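Local coordinates for protein caspase-3 (Porites astreoides, PDB 6WI4) that probably cleaves proteins after aspartate residues as a cysteine protease of the caspase family, acting in coral apoptosis, at residues Pro122-Phe127 and Asp146-Tyr151; His90-Val95 and Gln131-Met136. One frame throughout, in Å; residues are numbered along the deposited sequence.

Interaction 1 of 2, residues Pro122-Phe127 and Asp146-Tyr151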
ATOM      1  N   PRO A 122     -10.447   5.936  -9.457  1.00  9.95           N
ATOM      2  CA  PRO A 122      -9.416   5.942  -8.411  1.00 10.26           C
ATOM      3  C   PRO A 122      -8.437   4.792  -8.572  1.00 13.42           C
ATOM      4  O   PRO A 122      -8.824   3.635  -8.774  1.00 14.20           O
ATOM      5  CB  PRO A 122     -10.219   5.839  -7.109  1.00 13.63           C
ATOM      6  CG  PRO A 122     -11.590   5.417  -7.506  1.00 19.09           C
ATOM      7  CD  PRO A 122     -11.812   5.855  -8.911  1.00 12.63           C
ATOM      8  N   LYS A 123      -7.155   5.130  -8.481  1.00  9.65           N
ATOM      9  CA  LYS A 123      -6.050   4.181  -8.556  1.00  7.92           C
ATOM     10  C   LYS A 123      -5.303   4.289  -7.243  1.00 11.45           C
ATOM     11  O   LYS A 123      -4.596   5.275  -7.012  1.00 10.99           O
ATOM     12  CB  LYS A 123      -5.147   4.492  -9.747  1.00 11.56           C
ATOM     13  CG  LYS A 123      -5.900   4.418 -11.089  1.00 14.36           C
ATOM     14  CD  LYS A 123      -5.158   5.116 -12.214  1.00 15.68           C
ATOM     15  CE  LYS A 123      -5.517   6.606 -12.334  1.00 15.80           C
ATOM     16  NZ  LYS A 123      -6.859   6.834 -12.956  1.00 15.99           N
ATOM     17  N   MET A 124      -5.482   3.295  -6.384  1.00  9.09           N
ATOM     18  CA  MET A 124      -4.980   3.330  -5.015  1.00  9.28           C
ATOM     19  C   MET A 124      -3.740   2.462  -4.897  1.00  9.44           C
ATOM     20  O   MET A 124      -3.766   1.290  -5.278  1.00 11.87           O
ATOM     21  CB  MET A 124      -6.044   2.838  -4.040  1.00 10.44           C
ATOM     22  CG  MET A 124      -7.293   3.693  -4.003  1.00 10.63           C
ATOM     23  SD  MET A 124      -8.653   2.835  -3.193  1.00 13.59           S
ATOM     24  CE  MET A 124      -9.489   2.158  -4.630  1.00 11.92           C
ATOM     25  N   PHE A 125      -2.674   3.020  -4.334  1.00  8.83           N
ATOM     26  CA  PHE A 125      -1.445   2.281  -4.078  1.00  8.81           C
ATOM     27  C   PHE A 125      -1.152   2.305  -2.585  1.00 11.13           C
ATOM     28  O   PHE A 125      -1.192   3.373  -1.965  1.00 13.14           O
ATOM     29  CB  PHE A 125      -0.287   2.888  -4.869  1.00 10.29           C
ATOM     30  CG  PHE A 125      -0.379   2.630  -6.330  1.00 10.98           C
ATOM     31  CD1 PHE A 125      -1.300   3.305  -7.109  1.00 12.01           C
ATOM     32  CD2 PHE A 125       0.428   1.678  -6.927  1.00 13.88           C
ATOM     33  CE1 PHE A 125      -1.403   3.048  -8.466  1.00 15.30           C
ATOM     34  CE2 PHE A 125       0.325   1.418  -8.273  1.00 13.33           C
ATOM     35  CZ  PHE A 125      -0.590   2.108  -9.043  1.00 13.25           C
ATOM     36  N   PHE A 126      -0.886   1.134  -2.007  1.00  7.42           N
ATOM     37  CA  PHE A 126      -0.546   1.006  -0.595  1.00  8.47           C
ATOM     38  C   PHE A 126       0.843   0.403  -0.471  1.00 10.97           C
ATOM     39  O   PHE A 126       1.126  -0.632  -1.082  1.00 11.01           O
ATOM     40  CB  PHE A 126      -1.547   0.119   0.151  1.00  9.88           C
ATOM     41  CG  PHE A 126      -2.967   0.592   0.072  1.00  9.23           C
ATOM     42  CD1 PHE A 126      -3.780   0.224  -0.988  1.00  8.19           C
ATOM     43  CD2 PHE A 126      -3.500   1.376   1.088  1.00 10.30           C
ATOM     44  CE1 PHE A 126      -5.098   0.651  -1.055  1.00 10.60           C
ATOM     45  CE2 PHE A 126      -4.819   1.812   1.022  1.00 11.46           C
ATOM     46  CZ  PHE A 126      -5.617   1.441  -0.048  1.00 11.75           C
ATOM     47  N   PHE A 127       1.695   1.019   0.344  1.00  8.00           N
ATOM     48  CA  PHE A 127       3.077   0.574   0.492  1.00  8.06           C
ATOM     49  C   PHE A 127       3.385   0.313   1.954  1.00 10.12           C
ATOM     50  O   PHE A 127       3.254   1.220   2.783  1.00 10.55           O
ATOM     51  CB  PHE A 127       4.061   1.623  -0.029  1.00  9.89           C
ATOM     52  CG  PHE A 127       3.882   1.976  -1.461  1.00 10.24           C
ATOM     53  CD1 PHE A 127       4.441   1.193  -2.451  1.00 12.83           C
ATOM     54  CD2 PHE A 127       3.160   3.093  -1.830  1.00 11.22           C
ATOM     55  CE1 PHE A 127       4.266   1.516  -3.792  1.00 12.03           C
ATOM     56  CE2 PHE A 127       2.999   3.433  -3.174  1.00 12.64           C
ATOM     57  CZ  PHE A 127       3.555   2.642  -4.151  1.00 11.91           C
ATOM     58  N   ASP A 146      -6.315  11.214 -10.009  1.00 11.88           N
ATOM     59  CA  ASP A 146      -7.099  10.146  -9.390  1.00 10.03           C
ATOM     60  C   ASP A 146      -6.234   9.016  -8.846  1.00 12.01           C
ATOM     61  O   ASP A 146      -6.754   7.948  -8.510  1.00 12.90           O
ATOM     62  CB  ASP A 146      -8.166   9.590 -10.349  1.00 10.94           C
ATOM     63  CG  ASP A 146      -9.012  10.684 -10.970  1.00 12.94           C
ATOM     64  OD1 ASP A 146      -9.513  11.548 -10.216  1.00 13.74           O
ATOM     65  OD2 ASP A 146      -9.160  10.688 -12.206  1.00 15.98           O
ATOM     66  N   PHE A 147      -4.935   9.242  -8.703  1.00  9.67           N
ATOM     67  CA  PHE A 147      -4.065   8.376  -7.919  1.00  9.23           C
ATOM     68  C   PHE A 147      -4.071   8.808  -6.458  1.00 11.40           C
ATOM     69  O   PHE A 147      -4.152   9.998  -6.144  1.00  9.84           O
ATOM     70  CB  PHE A 147      -2.620   8.428  -8.414  1.00 10.62           C
ATOM     71  CG  PHE A 147      -2.367   7.719  -9.716  1.00 10.88           C
ATOM     72  CD1 PHE A 147      -2.547   8.373 -10.921  1.00 12.42           C
ATOM     73  CD2 PHE A 147      -1.909   6.413  -9.721  1.00 12.66           C
ATOM     74  CE1 PHE A 147      -2.290   7.741 -12.110  1.00 14.80           C
ATOM     75  CE2 PHE A 147      -1.649   5.769 -10.904  1.00 14.92           C
ATOM     76  CZ  PHE A 147      -1.841   6.427 -12.104  1.00 18.37           C
ATOM     77  N   VAL A 148      -3.942   7.831  -5.566  1.00  9.25           N
ATOM     78  CA  VAL A 148      -3.651   8.106  -4.164  1.00  8.03           C
ATOM     79  C   VAL A 148      -2.635   7.073  -3.701  1.00  8.44           C
ATOM     80  O   VAL A 148      -2.772   5.882  -3.999  1.00  9.52           O
ATOM     81  CB  VAL A 148      -4.922   8.116  -3.285  1.00  8.16           C
ATOM     82  CG1 VAL A 148      -5.711   6.806  -3.376  1.00  8.69           C
ATOM     83  CG2 VAL A 148      -4.561   8.447  -1.854  1.00  9.44           C
ATOM     84  N   TYR A 149      -1.578   7.536  -3.036  1.00  8.92           N
ATOM     85  CA  TYR A 149      -0.462   6.684  -2.642  1.00  9.17           C
ATOM     86  C   TYR A 149      -0.382   6.727  -1.126  1.00  9.99           C
ATOM     87  O   TYR A 149      -0.050   7.770  -0.546  1.00  9.55           O
ATOM     88  CB  TYR A 149       0.850   7.142  -3.281  1.00  9.88           C
ATOM     89  CG  TYR A 149       0.789   7.405  -4.776  1.00  9.86           C
ATOM     90  CD1 TYR A 149       0.469   8.663  -5.259  1.00 10.18           C
ATOM     91  CD2 TYR A 149       1.066   6.401  -5.699  1.00 12.28           C
ATOM     92  CE1 TYR A 149       0.429   8.927  -6.627  1.00 14.01           C
ATOM     93  CE2 TYR A 149       1.012   6.660  -7.067  1.00 15.58           C
ATOM     94  CZ  TYR A 149       0.705   7.921  -7.520  1.00 16.18           C
ATOM     95  OH  TYR A 149       0.663   8.201  -8.875  1.00 17.71           O
ATOM     96  N   ALA A 150      -0.724   5.612  -0.486  1.00  8.99           N
ATOM     97  CA  ALA A 150      -0.759   5.522   0.966  1.00  6.15           C
ATOM     98  C   ALA A 150       0.528   4.854   1.430  1.00  7.25           C
ATOM     99  O   ALA A 150       0.704   3.643   1.267  1.00  9.40           O
ATOM    100  CB  ALA A 150      -1.992   4.749   1.425  1.00  9.20           C
ATOM    101  N   TYR A 151       1.429   5.646   2.001  1.00  8.38           N
ATOM    102  CA  TYR A 151       2.751   5.193   2.420  1.00  7.10           C
ATOM    103  C   TYR A 151       2.785   4.908   3.916  1.00  8.47           C
ATOM    104  O   TYR A 151       2.250   5.682   4.711  1.00  9.17           O
ATOM    105  CB  TYR A 151       3.787   6.273   2.118  1.00  7.03           C
ATOM    106  CG  TYR A 151       4.209   6.391   0.680  1.00  9.02           C
ATOM    107  CD1 TYR A 151       5.261   5.629   0.185  1.00 11.14           C
ATOM    108  CD2 TYR A 151       3.599   7.304  -0.163  1.00  9.05           C
ATOM    109  CE1 TYR A 151       5.692   5.769  -1.120  1.00 14.00           C
ATOM    110  CE2 TYR A 151       4.018   7.449  -1.480  1.00 10.80           C
ATOM    111  CZ  TYR A 151       5.064   6.673  -1.947  1.00 13.83           C
ATOM    112  OH  TYR A 151       5.498   6.801  -3.248  1.00 18.46           O
TER
HETATM  113  O   HOH W   1      -7.704   9.491 -14.044  1.00 19.64           O
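Lys123 CE sits over one face of the Phe147 ring, 3.4 Å from its CE1, a CH-pi contact, while Phe125 CE1 meets the same ring at its edge, 3.6 Å from CD2. The bend of the lysine chain at chi3 (-89°) lays CE over the ring, and the one at chi4 (-75°) turns NZ. Phe125 and Phe147 meet rim to rim, neither over the other's face, and Tyr149 lies obliquely beside Phe125, its CD2 3.9 Å from Phe125 CB; the three rings form an aromatic cluster. Farther along, Phe127 and Tyr151 make an offset stack, planes 20° apart, with Phe127 CD2 over the tyrosine ring toward its rim. Five backbone bonds join these parallel strands, the shortest from Ala150 N to Phe125 O at 2.7 Å. On the other sheet face, Met124 CG packs against Val148 CG1 (3.5 Å) and Phe126 CD2 against Ala150 CB. At the strand starts one water spans Lys123 NZ and Asp146 OD2; NZ also bonds Leu118 O and Lys121 O, whereas Asp146 OD1 is held by Tyr4 and Arg223. The pair lies inside the mixed sheet of the caspase fold: strand 83-88 bonds the far side of 123-128, strand 217-220 flanks 147-151, and helix 105-110 covers the face bearing Phe125, Phe127, Tyr149 and Tyr151.

Interaction 2 of 2, residues His90-Val95 and Gln131-Met136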
ATOM      1  N   HIS A  90      10.823  -4.763   1.385  1.00  9.40           N
ATOM      2  CA  HIS A  90      11.838  -3.805   1.796  1.00 11.21           C
ATOM      3  C   HIS A  90      11.837  -2.604   0.853  1.00 11.10           C
ATOM      4  O   HIS A  90      11.351  -2.668  -0.280  1.00 11.90           O
ATOM      5  CB  HIS A  90      13.226  -4.458   1.801  1.00 12.64           C
ATOM      6  CG  HIS A  90      13.497  -5.274   3.025  1.00 11.59           C
ATOM      7  ND1 HIS A  90      13.452  -4.735   4.288  1.00 11.83           N
ATOM      8  CD2 HIS A  90      13.834  -6.576   3.184  1.00 11.99           C
ATOM      9  CE1 HIS A  90      13.730  -5.668   5.181  1.00 13.88           C
ATOM     10  NE2 HIS A  90      13.977  -6.794   4.534  1.00 13.61           N
ATOM     11  N   GLY A  91      12.407  -1.501   1.325  1.00 12.13           N
ATOM     12  CA  GLY A  91      12.543  -0.345   0.458  1.00 10.66           C
ATOM     13  C   GLY A  91      13.598   0.616   0.946  1.00 10.55           C
ATOM     14  O   GLY A  91      14.173   0.466   2.025  1.00 12.61           O
ATOM     15  N   GLU A  92      13.846   1.616   0.101  1.00 10.25           N
ATOM     16  CA  GLU A  92      14.637   2.790   0.441  1.00 12.46           C
ATOM     17  C   GLU A  92      13.918   3.985  -0.164  1.00 13.35           C
ATOM     18  O   GLU A  92      12.847   3.841  -0.762  1.00 12.98           O
ATOM     19  CB  GLU A  92      16.082   2.666  -0.063  1.00 15.20           C
ATOM     20  CG  GLU A  92      17.106   2.460   1.038  1.00 30.56           C
ATOM     21  CD  GLU A  92      17.550   3.765   1.714  1.00 30.94           C
ATOM     22  OE1 GLU A  92      17.200   4.879   1.236  1.00 32.73           O
ATOM     23  OE2 GLU A  92      18.272   3.669   2.729  1.00 28.78           O
ATOM     24  N   GLU A  93      14.492   5.179  -0.025  1.00 14.12           N
ATOM     25  CA  GLU A  93      13.775   6.349  -0.519  1.00 12.65           C
ATOM     26  C   GLU A  93      13.572   6.259  -2.030  1.00 15.41           C
ATOM     27  O   GLU A  93      14.539   6.204  -2.798  1.00 19.66           O
ATOM     28  CB  GLU A  93      14.509   7.639  -0.154  1.00 16.93           C
ATOM     29  CG  GLU A  93      13.613   8.847  -0.314  1.00 19.37           C
ATOM     30  CD  GLU A  93      14.135  10.088   0.381  1.00 23.60           C
ATOM     31  OE1 GLU A  93      13.576  11.171   0.112  1.00 28.81           O
ATOM     32  OE2 GLU A  93      15.091   9.974   1.182  1.00 27.91           O
ATOM     33  N   GLY A  94      12.308   6.211  -2.446  1.00 13.61           N
ATOM     34  CA  GLY A  94      11.951   6.149  -3.846  1.00 13.59           C
ATOM     35  C   GLY A  94      11.949   4.770  -4.467  1.00 15.38           C
ATOM     36  O   GLY A  94      11.600   4.652  -5.650  1.00 14.72           O
ATOM     37  N   VAL A  95      12.326   3.721  -3.728  1.00 13.63           N
ATOM     38  CA  VAL A  95      12.479   2.398  -4.321  1.00 13.48           C
ATOM     39  C   VAL A  95      11.820   1.340  -3.442  1.00 11.86           C
ATOM     40  O   VAL A  95      11.674   1.498  -2.227  1.00 12.12           O
ATOM     41  CB  VAL A  95      13.962   2.018  -4.560  1.00 19.25           C
ATOM     42  CG1 VAL A  95      14.633   3.020  -5.483  1.00 18.80           C
ATOM     43  CG2 VAL A  95      14.716   1.919  -3.255  1.00 19.17           C
ATOM     44  N   GLN A 131      11.411   3.658   3.665  1.00 10.35           N
ATOM     45  CA  GLN A 131      11.582   4.768   2.735  1.00  9.37           C
ATOM     46  C   GLN A 131      12.913   5.466   2.981  1.00 12.62           C
ATOM     47  O   GLN A 131      13.084   6.634   2.624  1.00 14.04           O
ATOM     48  CB  GLN A 131      10.401   5.739   2.843  1.00 11.17           C
ATOM     49  CG  GLN A 131       9.080   5.100   2.395  1.00 10.26           C
ATOM     50  CD  GLN A 131       7.837   5.945   2.672  1.00 12.86           C
ATOM     51  OE1 GLN A 131       6.853   5.444   3.227  1.00 13.01           O
ATOM     52  NE2 GLN A 131       7.859   7.208   2.259  1.00 12.32           N
ATOM     53  N   GLY A 132      13.862   4.749   3.562  1.00 11.39           N
ATOM     54  CA  GLY A 132      15.097   5.340   4.035  1.00 13.53           C
ATOM     55  C   GLY A 132      15.630   4.530   5.199  1.00 14.67           C
ATOM     56  O   GLY A 132      15.155   3.435   5.486  1.00 15.42           O
ATOM     57  N   HIS A 133      16.623   5.098   5.882  1.00 15.16           N
ATOM     58  CA  HIS A 133      17.277   4.356   6.952  1.00 16.70           C
ATOM     59  C   HIS A 133      17.499   5.210   8.196  1.00 15.84           C
ATOM     60  O   HIS A 133      18.476   4.997   8.925  1.00 19.09           O
ATOM     61  CB  HIS A 133      18.614   3.783   6.478  1.00 17.93           C
ATOM     62  CG  HIS A 133      19.514   4.804   5.855  1.00 23.71           C
ATOM     63  ND1 HIS A 133      19.681   4.916   4.491  1.00 28.97           N
ATOM     64  CD2 HIS A 133      20.279   5.774   6.409  1.00 28.50           C
ATOM     65  CE1 HIS A 133      20.520   5.903   4.232  1.00 28.54           C
ATOM     66  NE2 HIS A 133      20.896   6.442   5.378  1.00 27.94           N
ATOM     67  N   GLU A 134      16.621   6.179   8.454  1.00 14.55           N
ATOM     68  CA  GLU A 134      16.633   6.943   9.693  1.00 16.10           C
ATOM     69  C   GLU A 134      15.501   6.496  10.609  1.00 15.67           C
ATOM     70  O   GLU A 134      14.408   6.141  10.152  1.00 13.77           O
ATOM     71  CB  GLU A 134      16.498   8.449   9.429  1.00 17.99           C
ATOM     72  CG  GLU A 134      17.572   9.026   8.519  1.00 22.57           C
ATOM     73  CD  GLU A 134      18.948   9.012   9.158  1.00 29.23           C
ATOM     74  OE1 GLU A 134      19.028   9.111  10.402  1.00 29.77           O
ATOM     75  OE2 GLU A 134      19.950   8.900   8.416  1.00 33.60           O
ATOM     76  N   TYR A 135      15.776   6.526  11.910  1.00 15.00           N
ATOM     77  CA  TYR A 135      14.761   6.380  12.942  1.00 12.43           C
ATOM     78  C   TYR A 135      14.101   7.725  13.248  1.00 15.83           C
ATOM     79  O   TYR A 135      14.683   8.795  13.037  1.00 17.41           O
ATOM     80  CB  TYR A 135      15.366   5.812  14.235  1.00 14.35           C
ATOM     81  CG  TYR A 135      15.977   4.436  14.125  1.00 12.72           C
ATOM     82  CD1 TYR A 135      15.176   3.304  14.006  1.00 14.63           C
ATOM     83  CD2 TYR A 135      17.358   4.258  14.172  1.00 16.79           C
ATOM     84  CE1 TYR A 135      15.730   2.041  13.918  1.00 15.36           C
ATOM     85  CE2 TYR A 135      17.920   2.992  14.079  1.00 16.40           C
ATOM     86  CZ  TYR A 135      17.104   1.886  13.955  1.00 16.86           C
ATOM     87  OH  TYR A 135      17.656   0.622  13.861  1.00 19.25           O
ATOM     88  N   MET A 136      12.875   7.657  13.772  1.00 13.58           N
ATOM     89  CA  MET A 136      12.132   8.818  14.247  0.64 14.53           C
ATOM     90  C   MET A 136      12.152   8.837  15.772  1.00 18.73           C
ATOM     91  O   MET A 136      11.864   7.820  16.402  1.00 15.21           O
ATOM     92  CB  MET A 136      10.687   8.773  13.752  0.64 17.00           C
ATOM     93  CG  MET A 136      10.277   9.932  12.891  0.64 18.54           C
ATOM     94  SD  MET A 136       8.574   9.778  12.323  0.64 15.79           S
ATOM     95  CE  MET A 136       8.839   9.349  10.601  0.64 12.40           C
TER
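A type II beta turn from Glu92 to Val95, closing the hairpin of strands 91-92 and 95-98, meets the loop after strand 123-128 at the rim of the caspase substrate cleft, where Gly91 bonds the backbone of the bound peptide. Gly94 takes the positive phi (85°) of the turn. Across the contact Glu93 CA comes within 3.2 Å of Gln131 O, and the backbones pack closely around Gly132, whose own backbone angles suit glycine. Two bonds hold the Glu92 carboxylate: OE1 takes the N-H of Glu93 (3.0 Å) on its anti side, 29° out of the carboxylate plane, and OE2 receives His133. Replacing Glu92 with an alanine would probably leave His133 ND1 without this acceptor and the imidazole freer to turn. With chi1 at 52°, His133 CG lies between the backbone N and the carbonyl carbon, and the ring crosses the carboxylate at a steep tilt, also touching Tyr158 of strand 156-162. The bond from His133 ND1 to Glu92 OE2 is 2.6 Å long and nearly straight: the N-H meets the syn lone pair of OE2, which lies close to the imidazole plane.

In the fold
Interaction 1 is core: 11 of its 12 touching residues are buried, and regular parallel pairing is combined with aromatic and aliphatic contacts on both faces of the central sheet. Interaction 2, centred about 18 Å away, is only partly buried and joins a hairpin turn to a loop, with one histidine-carboxylate bond in place of strand pairing. They hold different elements, though strand 123-128 of interaction 1 leads into the loop bearing Gln131-Met136, and the segments alternate along the sequence. They touch where Tyr151 CB packs 3.4 Å from Gln131 OE1. Thus the hydrophobic sheet gives way, beyond the strand ends, to a polar rim beside the bound peptide.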